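Local coordinates for glycoside transferase (Listeria monocytogenes, PDB 6R2M), which probably hydrolyses glycosidic bonds of an exopolysaccharide outside the cell, acting as a monomeric glycoside hydrolase, at residues I37-N42 / T298-D303; H47-S52 / I87-T92; L55-L60 / K67-Q72; E286-M291 / I305-T310. One frame throughout, in Å; residues are numbered along the deposited sequence.

Overall arrangement
Contacts 1 and 3 are buried, contacts 2 and 4 only partly so, and together they illustrate how a helical protein joins its helices by different chemistry at different depths. Helix 50-62 serves contact 2 at its N-terminal end and contact 3 further along, while helix 301-312 begins in contact 1 and continues into contact 4. The two helices pack together, Leu55 and Tyr59 against Ile305 and Ile309. Around the helix starts, contacts 1 and 2 combine backbone bonds, histidines and waters, and Asp39 OD1 probably accepts from His47 N. Contact 3 is side-chain packing, largely apolar and aromatic; contact 4 sets a lysine against the end of a helix.

Contact 1 (I37-N42 / T298-D303); sequences IVDYKN and TTHFFD
Asp39 and Phe301 bring their CA atoms to 5.0 Å where the two segments run past each other at 157°, close to antiparallel without forming a strand pair. Phe301 N donates to Asp39 O at 2.8 Å, within the carbonyl plane, and His300 adds a CA-H...O contact to the same oxygen. The neighbouring Val38 O is buried without a polar partner. Among the side chains, Ile37 CG2 stands 3.6 Å from the centroid of the Phe301 ring, almost on the ring normal; with this methyl trans to the backbone N, it is the short branch that covers the ring face. His300 turns an edge toward the face of Tyr40 in an offset edge-to-face pair, planes 76° apart, and receives Asp39 CB over one of its own faces. Both ring nitrogens of His300 are engaged: ND1 caps the helix by accepting from Phe302 N at 2.9 Å, and NE2 meets a water that donates to Asp39 OD2. The other carboxylate oxygen, OD1, accepts from His47 N. The contact thus ties the loop between helices 21-29 and 50-62 to the start of helix 301-312, with Ile37 and Phe301 both resting on Val26 and Ser52 of those two helices.

Contact 2 (H47-S52 / I87-T92); sequences HYLAES and IKWEAT
Ala50 CB faces Ile87 CG2 at 4.0 Å, and Leu49 CD2 comes to 3.6 Å from CZ3 of Trp89, meeting the indole obliquely. These small patches flank a single beta bridge between Leu49 and Glu90. Its two bonds differ: Ala91 N reaches Tyr48 O at 3.0 Å in the carbonyl plane, whereas Ala50 N approaches Trp89 O at 2.8 Å from 49° above the plane of the Trp89 carbonyl. Trp89 O also accepts a hydrogen bond from a water that accepts from Glu51 N, so the first turn of helix 50-62 is bound to the loop directly and through water. Further out, Glu90 CG sits between its backbone N and carbonyl carbon (chi1 71°) and lies over one indole face of Trp89, toward its rim; from there the extended chain carries the carboxylate to His47. His47 ND1 donates to the syn lone pair of Glu90 OE1 at 2.8 Å, with ring and carboxylate only 18° from coplanar. A second water, accepting from Tyr48 N, donates to the same oxygen. Two donors therefore grip OE1 while the indole backs the chain, an arrangement that should fix the rotation of the carboxylate and is consistent with a hydrogen on ND1 of His47.

Contact 3 (L55-L60 / K67-Q72); sequences LYMEYL and KTFQEQ
Met57 and Phe69 meet where helices 50-62 and 66-79 lie side by side; the axes of the short segments approach to 9.2 Å at 159°, nearly antiparallel. The aromatic contacts come first. Met57 CE reaches Phe69 CZ at 3.6 Å, the bend at chi3 turning the methyl to the ring, and SD stands 5.4 Å from the ring centroid in an oblique Met-aromatic contact. The same ring presents its edge to the backbone: Phe69 CE2 is 3.5 Å from Met57 O, which lies in the ring plane. With CG trans to the backbone N (chi1 -173°), Phe69 swings toward helix 50-62, and Tyr122 pairs with it edge-to-face.

Aliphatic packing forms the second group. Leu60 CD1 touches Thr68 CG2 at 3.7 Å, also packs against CG of Gln72 and covers the centre of one face of Tyr56 in its own helix. Thr68 turns its methyl to Leu60, while its hydroxyl bonds to Asp65 in the connection between the helices.

Polar side chains take part through packing contacts. Gln72, its chain bent at chi2, brings CD obliquely to the Tyr56 ring, 3.6 Å from Tyr56 CD2, with amide and ring planes 63° apart. Tyr56 OH touches Thr68 CG2 at 3.6 Å.

Cohesion in this buried interface therefore rests on van der Waals and aromatic contacts, whereas the salt bridge between Lys67 NZ and Glu71 OE2 stays within one helix.

Contact 4 (E286-M291 / I305-T310); sequences ELLEKM and INKEIT
Lys307 reaches Leu288 and the end of helix 278-290 because its whole chain is stretched: CG lies trans to the backbone N (chi1 175°) and the chain is extended beyond CG. Leu288 likewise carries CG trans to its backbone N. The two side chains slide past each other in opposite directions, CD1 of Leu288 lying 3.9 Å from CG of Lys307. The other leucine methyl, CD2, meets Thr310 CG2 at 3.7 Å. Beyond this apolar stem, the ammonium group is held by three backbone oxygens. Lys307 NZ donates to Met291 O at 2.7 Å in the carbonyl plane, and to Glu289 O at 3.2 Å from 51° above the plane of the Glu289 carbonyl; its bond to Leu288 O, at 3.1 Å, is weak. The hydroxyl of Thr310 is turned back on its own helix, donating to Asn306 O at 3.0 Å, and is also bonded to Gln270 NE2. Carbonyls at the last turn of a helix point toward its C-terminal end, where a positive charge is probably favoured by the helix dipole. A lysine ammonium donating to such carbonyls thus joins two successive helices, whose segments 286-290 and 305-310 run in broadly opposed directions (137°), consistent with the alpha/alpha folds found among glycoside hydrolases.

Contact 1 (I37-N42 / T298-D303)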
# COMPACT_ATOMS: atom_id res chain seq x y z
N ILE A 37 -13.94 -4.65 6.99
CA ILE A 37 -13.08 -3.68 7.65
C ILE A 37 -13.39 -2.29 7.11
O ILE A 37 -13.36 -2.06 5.90
CB ILE A 37 -11.59 -4.04 7.44
CG1 ILE A 37 -11.34 -5.52 7.77
CG2 ILE A 37 -10.67 -3.10 8.25
CD1 ILE A 37 -11.74 -5.93 9.15
N VAL A 38 -13.67 -1.34 8.03
CA VAL A 38 -14.07 0.02 7.69
C VAL A 38 -12.89 0.98 7.85
O VAL A 38 -11.92 0.70 8.57
CB VAL A 38 -15.28 0.45 8.55
CG1 VAL A 38 -14.82 0.79 9.96
CG2 VAL A 38 -16.01 1.62 7.90
N ASP A 39 -12.97 2.13 7.17
CA ASP A 39 -11.86 3.08 7.21
C ASP A 39 -11.81 3.85 8.53
O ASP A 39 -10.72 4.11 9.05
CB ASP A 39 -11.91 4.04 6.01
CG ASP A 39 -13.26 4.76 5.83
OD1 ASP A 39 -14.29 4.36 6.41
OD2 ASP A 39 -13.27 5.74 5.05
N TYR A 40 -12.97 4.24 9.07
CA TYR A 40 -13.05 4.88 10.38
C TYR A 40 -14.20 4.27 11.16
O TYR A 40 -15.25 3.98 10.60
CB TYR A 40 -13.30 6.39 10.29
CG TYR A 40 -12.29 7.21 9.52
CD1 TYR A 40 -11.19 7.77 10.15
CD2 TYR A 40 -12.47 7.47 8.17
CE1 TYR A 40 -10.29 8.56 9.44
CE2 TYR A 40 -11.59 8.24 7.46
CZ TYR A 40 -10.49 8.78 8.10
OH TYR A 40 -9.62 9.56 7.37
N LYS A 41 -14.01 4.13 12.48
CA LYS A 41 -15.10 3.69 13.33
C LYS A 41 -16.17 4.78 13.41
O LYS A 41 -15.86 5.96 13.53
CB LYS A 41 -14.58 3.36 14.73
CG LYS A 41 -15.60 2.68 15.66
CD LYS A 41 -14.99 2.52 17.05
CE LYS A 41 -15.81 1.57 17.93
NZ LYS A 41 -15.20 1.44 19.29
N ASN A 42 -17.44 4.36 13.33
CA ASN A 42 -18.57 5.28 13.45
C ASN A 42 -18.51 6.39 12.41
O ASN A 42 -18.85 7.55 12.67
CB ASN A 42 -18.65 5.88 14.86
CG ASN A 42 -18.89 4.84 15.93
OD1 ASN A 42 -19.58 3.85 15.70
ND2 ASN A 42 -18.32 5.05 17.12
N THR A 298 -10.94 8.69 14.55
CA THR A 298 -10.18 9.67 13.79
C THR A 298 -8.96 9.10 13.08
O THR A 298 -8.39 9.79 12.23
CB THR A 298 -9.71 10.82 14.69
OG1 THR A 298 -8.85 10.31 15.72
CG2 THR A 298 -10.91 11.52 15.31
N THR A 299 -8.53 7.88 13.42
CA THR A 299 -7.40 7.22 12.78
C THR A 299 -7.91 6.35 11.65
O THR A 299 -8.52 5.30 11.89
CB THR A 299 -6.61 6.38 13.78
OG1 THR A 299 -6.22 7.20 14.88
CG2 THR A 299 -5.37 5.79 13.15
N HIS A 300 -7.63 6.76 10.42
CA HIS A 300 -7.93 5.92 9.27
C HIS A 300 -7.25 4.57 9.43
O HIS A 300 -6.11 4.49 9.89
CB HIS A 300 -7.44 6.62 8.01
CG HIS A 300 -8.00 6.07 6.74
ND1 HIS A 300 -7.69 4.81 6.27
CD2 HIS A 300 -8.80 6.63 5.81
CE1 HIS A 300 -8.31 4.61 5.12
NE2 HIS A 300 -8.99 5.70 4.82
N PHE A 301 -7.96 3.51 9.07
CA PHE A 301 -7.37 2.18 9.14
C PHE A 301 -6.01 2.13 8.44
O PHE A 301 -5.09 1.45 8.90
CB PHE A 301 -8.32 1.15 8.52
CG PHE A 301 -7.88 -0.25 8.74
CD1 PHE A 301 -8.05 -0.86 9.98
CD2 PHE A 301 -7.26 -0.97 7.71
CE1 PHE A 301 -7.62 -2.17 10.18
CE2 PHE A 301 -6.84 -2.26 7.90
CZ PHE A 301 -7.02 -2.87 9.13
N PHE A 302 -5.87 2.85 7.32
CA PHE A 302 -4.59 2.87 6.60
C PHE A 302 -3.45 3.29 7.50
O PHE A 302 -2.37 2.69 7.47
CB PHE A 302 -4.68 3.83 5.41
CG PHE A 302 -3.52 3.74 4.44
CD1 PHE A 302 -3.47 2.75 3.47
CD2 PHE A 302 -2.51 4.71 4.45
CE1 PHE A 302 -2.42 2.72 2.53
CE2 PHE A 302 -1.48 4.67 3.54
CZ PHE A 302 -1.43 3.68 2.57
N ASP A 303 -3.67 4.32 8.34
CA ASP A 303 -2.62 4.76 9.26
C ASP A 303 -2.42 3.74 10.38
O ASP A 303 -1.29 3.38 10.70
CB ASP A 303 -2.98 6.12 9.85
CG ASP A 303 -2.84 7.25 8.86
OD1 ASP A 303 -1.82 7.31 8.16
OD2 ASP A 303 -3.76 8.09 8.78
O HOH W 1 -11.46 6.24 3.14

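Contact 2 (H47-S52 / I87-T92)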
# COMPACT_ATOMS: atom_id res chain seq x y z
N HIS A 47 -16.37 3.52 4.32
CA HIS A 47 -15.89 2.85 3.12
C HIS A 47 -15.23 1.54 3.51
O HIS A 47 -14.41 1.51 4.44
CB HIS A 47 -14.91 3.73 2.36
CG HIS A 47 -15.53 4.97 1.81
ND1 HIS A 47 -16.29 4.96 0.65
CD2 HIS A 47 -15.54 6.24 2.26
CE1 HIS A 47 -16.72 6.19 0.41
NE2 HIS A 47 -16.28 6.98 1.37
N TYR A 48 -15.60 0.47 2.81
CA TYR A 48 -15.08 -0.87 3.05
C TYR A 48 -14.11 -1.18 1.91
O TYR A 48 -14.50 -1.71 0.87
CB TYR A 48 -16.22 -1.88 3.13
CG TYR A 48 -17.32 -1.40 4.04
CD1 TYR A 48 -17.14 -1.39 5.42
CD2 TYR A 48 -18.51 -0.93 3.52
CE1 TYR A 48 -18.14 -0.92 6.26
CE2 TYR A 48 -19.52 -0.47 4.35
CZ TYR A 48 -19.32 -0.47 5.71
OH TYR A 48 -20.33 -0.01 6.54
N LEU A 49 -12.84 -0.86 2.13
CA LEU A 49 -11.85 -0.73 1.06
C LEU A 49 -11.09 -2.03 0.81
O LEU A 49 -10.72 -2.74 1.75
CB LEU A 49 -10.83 0.36 1.42
CG LEU A 49 -11.42 1.76 1.68
CD1 LEU A 49 -10.37 2.65 2.34
CD2 LEU A 49 -11.87 2.37 0.37
N ALA A 50 -10.86 -2.34 -0.48
CA ALA A 50 -9.94 -3.43 -0.80
C ALA A 50 -8.57 -3.15 -0.22
O ALA A 50 -7.84 -4.09 0.14
CB ALA A 50 -9.85 -3.63 -2.32
N GLU A 51 -8.20 -1.88 -0.11
CA GLU A 51 -6.95 -1.48 0.50
C GLU A 51 -6.87 -1.98 1.94
O GLU A 51 -5.85 -2.55 2.36
CB GLU A 51 -6.85 0.05 0.44
CG GLU A 51 -5.68 0.65 1.17
CD GLU A 51 -5.73 2.15 1.08
OE1 GLU A 51 -6.47 2.76 1.87
OE2 GLU A 51 -5.05 2.70 0.20
N SER A 52 -7.95 -1.78 2.70
CA SER A 52 -7.94 -2.16 4.11
C SER A 52 -7.86 -3.67 4.29
O SER A 52 -7.04 -4.16 5.09
CB SER A 52 -9.17 -1.61 4.82
OG SER A 52 -9.25 -0.22 4.67
N ILE A 87 -11.17 -7.42 -8.51
CA ILE A 87 -11.32 -7.05 -7.11
C ILE A 87 -11.88 -5.63 -7.08
O ILE A 87 -11.19 -4.69 -7.47
CB ILE A 87 -10.00 -7.13 -6.32
CG1 ILE A 87 -9.43 -8.55 -6.32
CG2 ILE A 87 -10.22 -6.68 -4.87
CD1 ILE A 87 -8.05 -8.66 -5.67
N LYS A 88 -13.14 -5.48 -6.65
CA LYS A 88 -13.70 -4.14 -6.46
C LYS A 88 -12.84 -3.33 -5.49
O LYS A 88 -12.45 -3.84 -4.44
CB LYS A 88 -15.12 -4.24 -5.91
CG LYS A 88 -16.13 -4.87 -6.83
CD LYS A 88 -17.46 -4.90 -6.11
CE LYS A 88 -18.57 -5.43 -6.99
NZ LYS A 88 -19.85 -5.44 -6.22
N TRP A 89 -12.58 -2.06 -5.82
CA TRP A 89 -11.75 -1.27 -4.90
C TRP A 89 -12.48 -0.97 -3.60
O TRP A 89 -11.82 -0.69 -2.59
CB TRP A 89 -11.25 0.02 -5.58
CG TRP A 89 -12.28 1.09 -5.75
CD1 TRP A 89 -13.09 1.30 -6.83
CD2 TRP A 89 -12.60 2.13 -4.81
NE1 TRP A 89 -13.90 2.39 -6.62
CE2 TRP A 89 -13.62 2.92 -5.38
CE3 TRP A 89 -12.12 2.48 -3.54
CZ2 TRP A 89 -14.18 4.02 -4.73
CZ3 TRP A 89 -12.68 3.57 -2.89
CH2 TRP A 89 -13.70 4.33 -3.48
N GLU A 90 -13.81 -1.04 -3.58
CA GLU A 90 -14.56 -1.04 -2.33
C GLU A 90 -15.80 -1.92 -2.51
O GLU A 90 -16.26 -2.16 -3.63
CB GLU A 90 -14.93 0.38 -1.87
CG GLU A 90 -16.00 1.09 -2.69
CD GLU A 90 -16.38 2.44 -2.10
OE1 GLU A 90 -16.09 2.67 -0.90
OE2 GLU A 90 -16.95 3.27 -2.84
N ALA A 91 -16.33 -2.41 -1.39
CA ALA A 91 -17.35 -3.46 -1.43
C ALA A 91 -18.75 -2.84 -1.44
O ALA A 91 -19.47 -2.82 -0.43
CB ALA A 91 -17.17 -4.41 -0.26
N THR A 92 -19.14 -2.32 -2.60
CA THR A 92 -20.52 -1.89 -2.83
C THR A 92 -20.97 -2.40 -4.19
O THR A 92 -20.16 -2.65 -5.10
CB THR A 92 -20.71 -0.36 -2.76
OG1 THR A 92 -20.11 0.27 -3.90
CG2 THR A 92 -20.11 0.23 -1.50
O HOH W 2 -17.48 0.76 0.77
O HOH W 3 -9.33 0.18 -1.91

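Contact 3 (L55-L60 / K67-Q72)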
# COMPACT_ATOMS: atom_id res chain seq x y z
N LEU A 55 -4.37 -4.85 3.43
CA LEU A 55 -3.38 -4.53 4.45
C LEU A 55 -3.54 -5.44 5.67
O LEU A 55 -2.55 -5.89 6.25
CB LEU A 55 -3.50 -3.06 4.86
CG LEU A 55 -2.90 -2.07 3.87
CD1 LEU A 55 -3.50 -0.70 4.12
CD2 LEU A 55 -1.38 -2.04 3.99
N TYR A 56 -4.78 -5.73 6.04
CA TYR A 56 -5.00 -6.66 7.14
C TYR A 56 -4.49 -8.04 6.79
O TYR A 56 -3.84 -8.69 7.61
CB TYR A 56 -6.49 -6.68 7.48
CG TYR A 56 -6.84 -7.32 8.80
CD1 TYR A 56 -5.98 -7.27 9.90
CD2 TYR A 56 -8.04 -7.98 8.94
CE1 TYR A 56 -6.34 -7.87 11.10
CE2 TYR A 56 -8.40 -8.59 10.13
CZ TYR A 56 -7.55 -8.52 11.20
OH TYR A 56 -7.93 -9.13 12.38
N MET A 57 -4.73 -8.50 5.55
CA MET A 57 -4.17 -9.77 5.11
C MET A 57 -2.65 -9.78 5.20
O MET A 57 -2.05 -10.77 5.64
CB MET A 57 -4.61 -10.07 3.68
CG MET A 57 -6.06 -10.47 3.61
SD MET A 57 -6.75 -10.55 1.92
CE MET A 57 -5.69 -11.81 1.18
N GLU A 58 -2.01 -8.69 4.76
CA GLU A 58 -0.56 -8.57 4.86
C GLU A 58 -0.10 -8.71 6.30
O GLU A 58 0.84 -9.47 6.60
CB GLU A 58 -0.14 -7.23 4.25
CG GLU A 58 1.34 -6.99 4.23
CD GLU A 58 1.70 -5.70 3.51
OE1 GLU A 58 0.91 -5.26 2.65
OE2 GLU A 58 2.79 -5.15 3.78
N TYR A 59 -0.75 -8.00 7.22
CA TYR A 59 -0.41 -8.09 8.64
C TYR A 59 -0.57 -9.52 9.15
O TYR A 59 0.28 -10.02 9.89
CB TYR A 59 -1.28 -7.13 9.45
CG TYR A 59 -0.97 -7.20 10.93
CD1 TYR A 59 0.09 -6.46 11.45
CD2 TYR A 59 -1.68 -8.04 11.77
CE1 TYR A 59 0.41 -6.52 12.79
CE2 TYR A 59 -1.36 -8.12 13.13
CZ TYR A 59 -0.32 -7.36 13.63
OH TYR A 59 0.03 -7.45 14.98
N LEU A 60 -1.66 -10.20 8.77
CA LEU A 60 -1.94 -11.52 9.32
C LEU A 60 -0.91 -12.55 8.88
O LEU A 60 -0.60 -13.47 9.64
CB LEU A 60 -3.35 -11.95 8.91
CG LEU A 60 -4.40 -11.04 9.54
CD1 LEU A 60 -5.73 -11.29 8.89
CD2 LEU A 60 -4.50 -11.16 11.09
N LYS A 67 -5.75 -18.70 10.65
CA LYS A 67 -7.20 -18.72 10.82
C LYS A 67 -7.83 -17.38 10.47
O LYS A 67 -8.80 -17.32 9.71
CB LYS A 67 -7.56 -19.11 12.25
CG LYS A 67 -9.01 -18.92 12.60
CD LYS A 67 -9.29 -19.42 14.01
CE LYS A 67 -10.70 -19.09 14.45
NZ LYS A 67 -10.91 -17.62 14.58
N THR A 68 -7.28 -16.29 11.00
CA THR A 68 -7.84 -14.98 10.66
C THR A 68 -7.57 -14.64 9.19
O THR A 68 -8.41 -14.03 8.54
CB THR A 68 -7.30 -13.90 11.60
OG1 THR A 68 -7.43 -14.35 12.96
CG2 THR A 68 -8.12 -12.58 11.45
N PHE A 69 -6.43 -15.07 8.64
CA PHE A 69 -6.16 -14.84 7.23
C PHE A 69 -7.24 -15.48 6.35
O PHE A 69 -7.74 -14.85 5.42
CB PHE A 69 -4.76 -15.38 6.86
CG PHE A 69 -4.35 -15.02 5.46
CD1 PHE A 69 -4.69 -15.85 4.41
CD2 PHE A 69 -3.68 -13.83 5.19
CE1 PHE A 69 -4.34 -15.53 3.10
CE2 PHE A 69 -3.34 -13.48 3.88
CZ PHE A 69 -3.67 -14.34 2.83
N GLN A 70 -7.57 -16.75 6.62
CA GLN A 70 -8.60 -17.41 5.82
C GLN A 70 -9.96 -16.76 6.00
O GLN A 70 -10.74 -16.68 5.04
CB GLN A 70 -8.65 -18.90 6.16
CG GLN A 70 -9.79 -19.69 5.49
CD GLN A 70 -9.78 -19.60 3.98
OE1 GLN A 70 -8.73 -19.65 3.36
NE2 GLN A 70 -10.96 -19.47 3.38
N GLU A 71 -10.26 -16.25 7.20
CA GLU A 71 -11.52 -15.54 7.39
C GLU A 71 -11.58 -14.32 6.49
O GLU A 71 -12.63 -14.03 5.90
CB GLU A 71 -11.70 -15.12 8.85
CG GLU A 71 -12.13 -16.29 9.73
CD GLU A 71 -11.92 -16.01 11.19
OE1 GLU A 71 -11.42 -14.92 11.53
OE2 GLU A 71 -12.24 -16.91 12.01
N GLN A 72 -10.45 -13.63 6.33
CA GLN A 72 -10.38 -12.49 5.43
C GLN A 72 -10.51 -12.93 3.97
O GLN A 72 -11.17 -12.25 3.19
CB GLN A 72 -9.09 -11.71 5.65
CG GLN A 72 -9.04 -11.09 7.05
CD GLN A 72 -10.27 -10.25 7.33
OE1 GLN A 72 -10.56 -9.30 6.60
NE2 GLN A 72 -11.00 -10.58 8.39

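Contact 4 (E286-M291 / I305-T310)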
# COMPACT_ATOMS: atom_id res chain seq x y z
N GLU A 286 11.23 6.34 15.53
CA GLU A 286 10.79 7.02 16.74
C GLU A 286 9.64 7.99 16.45
O GLU A 286 8.74 8.14 17.27
CB GLU A 286 11.95 7.75 17.39
CG GLU A 286 13.06 6.83 17.89
CD GLU A 286 14.09 7.57 18.73
OE1 GLU A 286 13.73 8.61 19.32
OE2 GLU A 286 15.25 7.11 18.79
N LEU A 287 9.66 8.63 15.27
CA LEU A 287 8.55 9.50 14.90
C LEU A 287 7.28 8.70 14.67
O LEU A 287 6.18 9.17 15.00
CB LEU A 287 8.93 10.31 13.65
CG LEU A 287 9.91 11.47 13.95
CD1 LEU A 287 10.58 12.00 12.68
CD2 LEU A 287 9.16 12.61 14.65
N LEU A 288 7.40 7.50 14.11
CA LEU A 288 6.24 6.64 13.90
C LEU A 288 5.65 6.19 15.24
O LEU A 288 4.42 6.17 15.41
CB LEU A 288 6.64 5.44 13.04
CG LEU A 288 5.60 4.35 12.83
CD1 LEU A 288 4.43 4.97 12.09
CD2 LEU A 288 6.16 3.15 12.06
N GLU A 289 6.51 5.85 16.20
CA GLU A 289 6.02 5.47 17.52
C GLU A 289 5.33 6.64 18.22
O GLU A 289 4.37 6.43 18.97
CB GLU A 289 7.20 4.93 18.35
CG GLU A 289 7.68 3.58 17.82
CD GLU A 289 9.06 3.18 18.31
OE1 GLU A 289 9.87 4.07 18.67
OE2 GLU A 289 9.34 1.96 18.31
N LYS A 290 5.78 7.87 17.95
CA LYS A 290 5.19 9.04 18.58
C LYS A 290 3.76 9.28 18.11
O LYS A 290 2.90 9.72 18.88
CB LYS A 290 6.08 10.26 18.30
CG LYS A 290 5.45 11.59 18.65
CD LYS A 290 6.25 12.80 18.16
CE LYS A 290 6.29 12.88 16.66
NZ LYS A 290 6.62 14.21 16.04
N MET A 291 3.48 9.00 16.83
CA MET A 291 2.13 9.22 16.32
C MET A 291 1.12 8.38 17.07
O MET A 291 1.38 7.22 17.41
CB MET A 291 2.08 8.88 14.82
CG MET A 291 3.12 9.64 14.01
SD MET A 291 2.86 11.43 13.93
CE MET A 291 3.63 12.05 15.36
N ILE A 305 -3.02 0.49 10.48
CA ILE A 305 -2.48 -0.82 10.16
C ILE A 305 -1.08 -0.72 9.57
O ILE A 305 -0.27 -1.63 9.75
CB ILE A 305 -3.44 -1.58 9.22
CG1 ILE A 305 -3.10 -3.08 9.21
CG2 ILE A 305 -3.46 -1.00 7.79
CD1 ILE A 305 -3.45 -3.80 10.52
N ASN A 306 -0.75 0.37 8.86
CA ASN A 306 0.61 0.50 8.37
C ASN A 306 1.59 0.75 9.51
O ASN A 306 2.74 0.30 9.44
CB ASN A 306 0.72 1.61 7.33
CG ASN A 306 0.40 1.11 5.92
OD1 ASN A 306 1.12 0.29 5.37
ND2 ASN A 306 -0.69 1.60 5.34
N LYS A 307 1.15 1.41 10.58
CA LYS A 307 2.01 1.49 11.75
C LYS A 307 2.23 0.09 12.34
O LYS A 307 3.38 -0.28 12.62
CB LYS A 307 1.43 2.46 12.79
CG LYS A 307 2.21 2.48 14.09
CD LYS A 307 1.80 3.63 14.98
CE LYS A 307 2.61 3.62 16.26
NZ LYS A 307 2.31 4.74 17.20
N GLU A 308 1.17 -0.71 12.48
CA GLU A 308 1.34 -2.04 13.06
C GLU A 308 2.23 -2.92 12.18
O GLU A 308 3.09 -3.63 12.69
CB GLU A 308 -0.01 -2.72 13.28
CG GLU A 308 -0.89 -2.01 14.30
CD GLU A 308 -0.22 -1.84 15.65
OE1 GLU A 308 0.55 -2.73 16.06
OE2 GLU A 308 -0.50 -0.82 16.32
N ILE A 309 2.03 -2.88 10.86
CA ILE A 309 2.86 -3.69 9.97
C ILE A 309 4.32 -3.28 10.07
O ILE A 309 5.22 -4.12 10.20
CB ILE A 309 2.37 -3.58 8.52
CG1 ILE A 309 0.99 -4.21 8.36
CG2 ILE A 309 3.40 -4.25 7.56
CD1 ILE A 309 0.36 -3.91 7.03
N THR A 310 4.58 -1.97 10.00
CA THR A 310 5.97 -1.50 9.95
C THR A 310 6.70 -1.77 11.25
O THR A 310 7.89 -2.11 11.25
CB THR A 310 6.00 -0.01 9.58
OG1 THR A 310 5.52 0.16 8.24
CG2 THR A 310 7.41 0.56 9.68